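PDB 1XYG: probable N-acetyl-gamma-glutamyl-phosphate reductase, chloroplastic from Arabidopsis thaliana, which probably catalyses the NADPH-dependent reduction of N-acetyl-L-glutamyl 5-phosphate to the corresponding N-acetylated semialdehyde, a step of arginine biosynthesis in the chloroplast. Local coordinates for residues 15-27 with 36-49. Sequence-based numbering, arbitrary orientation.
Sequences KDIRIGLLGASGY and LANHPHFQVTLMTA
Ile17 to Leu21 pair in parallel with Phe42 to Met47, and a beta bulge at Thr45 shifts the register by one residue between the Ile19-Val44 and Gly20-Leu46 pairs. At the bulge Ile19 O takes the Thr45 N-H at 2.9 Å in its carbonyl plane and, weakly, that of Leu46. Further along, Thr48 O accepts from Ala24 N and, weakly, from Gly23 N.

Ile17 lies alongside Phe42, with Ile17 CB 3.4 Å from Phe42 CD1 and Ile17 CG1 3.6 Å from Phe42 CE1; chi1 of -60° sets CG1 beside the backbone N and along this ring. An alanine here would keep CB against CD1 but is likely to open a gap beside the ring where CG1 and CG2 now lie. Ile19 continues the same face, with CG1 3.8 Å from Phe42 CB and CG2 against Leu36 CD1.

Lys15, extended beyond CG, crosses Gln43 at about a right angle, CD 3.6 Å from Gln43 CB, and brings NZ to 2.6 Å from His39 O. A water accepts from NZ and donates to Leu36 O and Phe42 O, tying the lysine to the helix end and the second strand. His41 ND1 donates weakly to Asp16 OD2, the two side chains lying side by side with their planes 12° apart.

The two strands and helix 27-37 form a right-handed beta-alpha-beta unit of the Rossmann-type NAD(P)-binding domain. Strand 85-88 pairs along the other edge of 17-22, Leu337 and Leu340 of helix 329-343 cover Leu36, Phe42 and Ile19, and Val33 of helix 27-37 packs on Leu21 and Met47.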
loop_
_atom_site.group_PDB
_atom_site.type_symbol
_atom_site.label_atom_id
_atom_site.label_comp_id
_atom_site.label_asym_id
_atom_site.label_seq_id
_atom_site.Cartn_x
_atom_site.Cartn_y
_atom_site.Cartn_z
ATOM N N LYS A 15 -25.165 -25.319 -18.017
ATOM C CA LYS A 15 -26.008 -24.875 -16.871
ATOM C C LYS A 15 -27.358 -24.391 -17.384
ATOM O O LYS A 15 -27.511 -24.125 -18.569
ATOM C CB LYS A 15 -25.298 -23.766 -16.098
ATOM C CG LYS A 15 -23.973 -24.212 -15.505
ATOM C CD LYS A 15 -23.249 -23.089 -14.782
ATOM C CE LYS A 15 -21.950 -23.602 -14.169
ATOM N NZ LYS A 15 -21.301 -22.619 -13.271
ATOM N N ASP A 16 -28.330 -24.269 -16.488
ATOM C CA ASP A 16 -29.674 -23.858 -16.872
ATOM C C ASP A 16 -29.805 -22.484 -17.523
ATOM O O ASP A 16 -30.514 -22.329 -18.521
ATOM C CB ASP A 16 -30.607 -23.914 -15.661
ATOM C CG ASP A 16 -30.598 -25.270 -14.980
ATOM O OD1 ASP A 16 -30.723 -26.294 -15.689
ATOM O OD2 ASP A 16 -30.469 -25.308 -13.735
ATOM N N ILE A 17 -29.129 -21.485 -16.966
ATOM C CA ILE A 17 -29.237 -20.136 -17.491
ATOM C C ILE A 17 -28.021 -19.625 -18.238
ATOM O O ILE A 17 -26.892 -19.721 -17.763
ATOM C CB ILE A 17 -29.554 -19.147 -16.361
ATOM C CG1 ILE A 17 -30.890 -19.514 -15.697
ATOM C CG2 ILE A 17 -29.578 -17.728 -16.911
ATOM C CD1 ILE A 17 -32.104 -19.369 -16.607
ATOM N N ARG A 18 -28.269 -19.063 -19.416
ATOM C CA ARG A 18 -27.205 -18.506 -20.244
ATOM C C ARG A 18 -27.145 -17.005 -20.043
ATOM O O ARG A 18 -28.085 -16.270 -20.343
ATOM C CB ARG A 18 -27.443 -18.837 -21.708
ATOM C CG ARG A 18 -27.425 -20.312 -21.963
ATOM C CD ARG A 18 -27.923 -20.606 -23.342
ATOM N NE ARG A 18 -26.850 -20.673 -24.327
ATOM C CZ ARG A 18 -27.060 -20.875 -25.621
ATOM N NH1 ARG A 18 -28.300 -21.016 -26.067
ATOM N NH2 ARG A 18 -26.039 -20.963 -26.459
ATOM N N ILE A 19 -26.015 -16.563 -19.522
ATOM C CA ILE A 19 -25.817 -15.158 -19.222
ATOM C C ILE A 19 -25.050 -14.366 -20.270
ATOM O O ILE A 19 -24.042 -14.812 -20.812
ATOM C CB ILE A 19 -25.072 -14.982 -17.887
ATOM C CG1 ILE A 19 -25.895 -15.560 -16.737
ATOM C CG2 ILE A 19 -24.743 -13.513 -17.674
ATOM C CD1 ILE A 19 -27.276 -14.921 -16.572
ATOM N N GLY A 20 -25.544 -13.169 -20.536
ATOM C CA GLY A 20 -24.887 -12.282 -21.471
ATOM C C GLY A 20 -24.313 -11.124 -20.670
ATOM O O GLY A 20 -24.993 -10.559 -19.809
ATOM N N LEU A 21 -23.060 -10.778 -20.931
ATOM C CA LEU A 21 -22.414 -9.683 -20.218
ATOM C C LEU A 21 -22.026 -8.575 -21.195
ATOM O O LEU A 21 -21.148 -8.762 -22.031
ATOM C CB LEU A 21 -21.170 -10.206 -19.481
ATOM C CG LEU A 21 -20.278 -9.231 -18.693
ATOM C CD1 LEU A 21 -21.086 -8.518 -17.620
ATOM C CD2 LEU A 21 -19.112 -9.994 -18.066
ATOM N N LEU A 22 -22.694 -7.428 -21.102
ATOM C CA LEU A 22 -22.395 -6.298 -21.985
ATOM C C LEU A 22 -21.365 -5.388 -21.328
ATOM O O LEU A 22 -21.667 -4.720 -20.344
ATOM C CB LEU A 22 -23.654 -5.479 -22.290
ATOM C CG LEU A 22 -24.671 -5.933 -23.330
ATOM C CD1 LEU A 22 -25.396 -7.169 -22.851
ATOM C CD2 LEU A 22 -25.655 -4.811 -23.558
ATOM N N GLY A 23 -20.155 -5.359 -21.877
ATOM C CA GLY A 23 -19.106 -4.535 -21.308
ATOM C C GLY A 23 -18.335 -5.355 -20.292
ATOM O O GLY A 23 -18.384 -5.092 -19.090
ATOM N N ALA A 24 -17.601 -6.346 -20.783
ATOM C CA ALA A 24 -16.844 -7.239 -19.921
ATOM C C ALA A 24 -15.398 -6.846 -19.649
ATOM O O ALA A 24 -14.747 -7.472 -18.818
ATOM C CB ALA A 24 -16.889 -8.654 -20.502
ATOM N N SER A 25 -14.885 -5.816 -20.316
ATOM C CA SER A 25 -13.488 -5.442 -20.111
ATOM C C SER A 25 -13.190 -4.587 -18.871
ATOM O O SER A 25 -12.027 -4.298 -18.578
ATOM C CB SER A 25 -12.943 -4.746 -21.363
ATOM O OG SER A 25 -13.606 -3.523 -21.596
ATOM N N GLY A 26 -14.226 -4.193 -18.137
ATOM C CA GLY A 26 -14.013 -3.383 -16.948
ATOM C C GLY A 26 -14.000 -4.215 -15.677
ATOM O O GLY A 26 -14.238 -5.425 -15.721
ATOM N N TYR A 27 -13.729 -3.572 -14.543
ATOM C CA TYR A 27 -13.678 -4.267 -13.259
ATOM C C TYR A 27 -15.006 -4.886 -12.832
ATOM O O TYR A 27 -15.025 -5.982 -12.258
ATOM C CB TYR A 27 -13.181 -3.332 -12.141
ATOM C CG TYR A 27 -11.715 -2.937 -12.238
ATOM C CD1 TYR A 27 -10.754 -3.854 -12.668
ATOM C CD2 TYR A 27 -11.284 -1.648 -11.882
ATOM C CE1 TYR A 27 -9.411 -3.507 -12.749
ATOM C CE2 TYR A 27 -9.932 -1.292 -11.957
ATOM C CZ TYR A 27 -9.006 -2.232 -12.395
ATOM O OH TYR A 27 -7.677 -1.915 -12.503
ATOM N N LEU A 36 -19.883 -15.522 -11.119
ATOM C CA LEU A 36 -20.601 -16.578 -11.824
ATOM C C LEU A 36 -19.808 -17.871 -11.978
ATOM O O LEU A 36 -20.388 -18.936 -12.185
ATOM C CB LEU A 36 -21.047 -16.086 -13.206
ATOM C CG LEU A 36 -22.084 -14.960 -13.182
ATOM C CD1 LEU A 36 -22.574 -14.649 -14.592
ATOM C CD2 LEU A 36 -23.244 -15.380 -12.299
ATOM N N ALA A 37 -18.485 -17.778 -11.868
ATOM C CA ALA A 37 -17.620 -18.945 -12.007
ATOM C C ALA A 37 -18.099 -20.158 -11.212
ATOM O O ALA A 37 -18.107 -21.278 -11.721
ATOM C CB ALA A 37 -16.188 -18.593 -11.597
ATOM N N ASN A 38 -18.490 -19.944 -9.963
ATOM C CA ASN A 38 -18.951 -21.052 -9.143
ATOM C C ASN A 38 -20.448 -21.010 -8.856
ATOM O O ASN A 38 -20.929 -21.632 -7.907
ATOM C CB ASN A 38 -18.166 -21.101 -7.833
ATOM C CG ASN A 38 -16.695 -21.355 -8.052
ATOM O OD1 ASN A 38 -16.310 -22.318 -8.716
ATOM N ND2 ASN A 38 -15.860 -20.493 -7.492
ATOM N N HIS A 39 -21.183 -20.264 -9.675
ATOM C CA HIS A 39 -22.626 -20.177 -9.530
ATOM C C HIS A 39 -23.140 -21.476 -10.150
ATOM O O HIS A 39 -22.862 -21.780 -11.310
ATOM C CB HIS A 39 -23.160 -18.966 -10.289
ATOM C CG HIS A 39 -24.613 -18.693 -10.057
ATOM N ND1 HIS A 39 -25.609 -19.545 -10.487
ATOM C CD2 HIS A 39 -25.238 -17.652 -9.459
ATOM C CE1 HIS A 39 -26.786 -19.038 -10.165
ATOM N NE2 HIS A 39 -26.588 -17.890 -9.541
ATOM N N PRO A 40 -23.889 -22.267 -9.379
ATOM C CA PRO A 40 -24.420 -23.538 -9.868
ATOM C C PRO A 40 -25.389 -23.508 -11.049
ATOM O O PRO A 40 -25.518 -24.504 -11.756
ATOM C CB PRO A 40 -25.052 -24.144 -8.615
ATOM C CG PRO A 40 -25.528 -22.944 -7.889
ATOM C CD PRO A 40 -24.346 -22.011 -8.004
ATOM N N HIS A 41 -26.051 -22.382 -11.297
ATOM C CA HIS A 41 -27.028 -22.354 -12.382
ATOM C C HIS A 41 -26.825 -21.360 -13.506
ATOM O O HIS A 41 -27.351 -21.552 -14.603
ATOM C CB HIS A 41 -28.419 -22.175 -11.785
ATOM C CG HIS A 41 -28.727 -23.191 -10.742
ATOM N ND1 HIS A 41 -28.791 -24.537 -11.023
ATOM C CD2 HIS A 41 -28.874 -23.075 -9.402
ATOM C CE1 HIS A 41 -28.960 -25.209 -9.899
ATOM N NE2 HIS A 41 -29.012 -24.346 -8.901
ATOM N N PHE A 42 -26.079 -20.295 -13.245
ATOM C CA PHE A 42 -25.845 -19.301 -14.277
ATOM C C PHE A 42 -24.494 -19.523 -14.940
ATOM O O PHE A 42 -23.496 -19.812 -14.277
ATOM C CB PHE A 42 -25.903 -17.883 -13.698
ATOM C CG PHE A 42 -27.239 -17.508 -13.104
ATOM C CD1 PHE A 42 -28.362 -18.314 -13.293
ATOM C CD2 PHE A 42 -27.366 -16.350 -12.332
ATOM C CE1 PHE A 42 -29.593 -17.976 -12.719
ATOM C CE2 PHE A 42 -28.589 -16.001 -11.752
ATOM C CZ PHE A 42 -29.705 -16.815 -11.945
ATOM N N GLN A 43 -24.470 -19.383 -16.260
ATOM C CA GLN A 43 -23.246 -19.559 -17.023
ATOM C C GLN A 43 -23.098 -18.471 -18.078
ATOM O O GLN A 43 -24.027 -18.192 -18.838
ATOM C CB GLN A 43 -23.229 -20.919 -17.713
ATOM C CG GLN A 43 -22.082 -21.058 -18.698
ATOM C CD GLN A 43 -22.020 -22.425 -19.343
ATOM O OE1 GLN A 43 -23.005 -22.906 -19.911
ATOM N NE2 GLN A 43 -20.856 -23.059 -19.268
ATOM N N VAL A 44 -21.925 -17.853 -18.123
ATOM C CA VAL A 44 -21.666 -16.805 -19.102
ATOM C C VAL A 44 -21.440 -17.427 -20.480
ATOM O O VAL A 44 -20.510 -18.210 -20.666
ATOM C CB VAL A 44 -20.411 -15.989 -18.733
ATOM C CG1 VAL A 44 -20.170 -14.911 -19.784
ATOM C CG2 VAL A 44 -20.580 -15.361 -17.360
ATOM N N THR A 45 -22.284 -17.071 -21.444
ATOM C CA THR A 45 -22.168 -17.616 -22.793
ATOM C C THR A 45 -21.921 -16.529 -23.838
ATOM O O THR A 45 -21.598 -16.822 -24.988
ATOM C CB THR A 45 -23.440 -18.406 -23.204
ATOM O OG1 THR A 45 -24.593 -17.563 -23.076
ATOM C CG2 THR A 45 -23.606 -19.648 -22.338
ATOM N N LEU A 46 -22.062 -15.274 -23.435
ATOM C CA LEU A 46 -21.860 -14.157 -24.351
ATOM C C LEU A 46 -21.232 -12.944 -23.643
ATOM O O LEU A 46 -21.718 -12.511 -22.600
ATOM C CB LEU A 46 -23.197 -13.759 -24.968
ATOM C CG LEU A 46 -23.129 -12.570 -25.920
ATOM C CD1 LEU A 46 -22.082 -12.836 -26.993
ATOM C CD2 LEU A 46 -24.493 -12.338 -26.536
ATOM N N MET A 47 -20.163 -12.386 -24.213
ATOM C CA MET A 47 -19.481 -11.238 -23.603
ATOM C C MET A 47 -19.084 -10.126 -24.586
ATOM O O MET A 47 -18.498 -10.394 -25.644
ATOM C CB MET A 47 -18.217 -11.694 -22.861
ATOM C CG MET A 47 -18.442 -12.648 -21.703
ATOM S SD MET A 47 -16.946 -12.878 -20.691
ATOM C CE MET A 47 -15.781 -13.594 -21.860
ATOM N N THR A 48 -19.374 -8.882 -24.201
ATOM C CA THR A 48 -19.082 -7.687 -25.005
ATOM C C THR A 48 -17.928 -6.807 -24.482
ATOM O O THR A 48 -17.778 -6.606 -23.275
ATOM C CB THR A 48 -20.316 -6.765 -25.096
ATOM O OG1 THR A 48 -21.388 -7.434 -25.763
ATOM C CG2 THR A 48 -19.980 -5.536 -25.851
ATOM N N ALA A 49 -17.135 -6.273 -25.412
ATOM C CA ALA A 49 -16.016 -5.380 -25.101
ATOM C C ALA A 49 -15.907 -4.351 -26.223
ATOM O O ALA A 49 -16.340 -4.593 -27.350
ATOM C CB ALA A 49 -14.717 -6.161 -24.981
HETATM O O HOH W 1 -20.608 -20.147 -14.364
#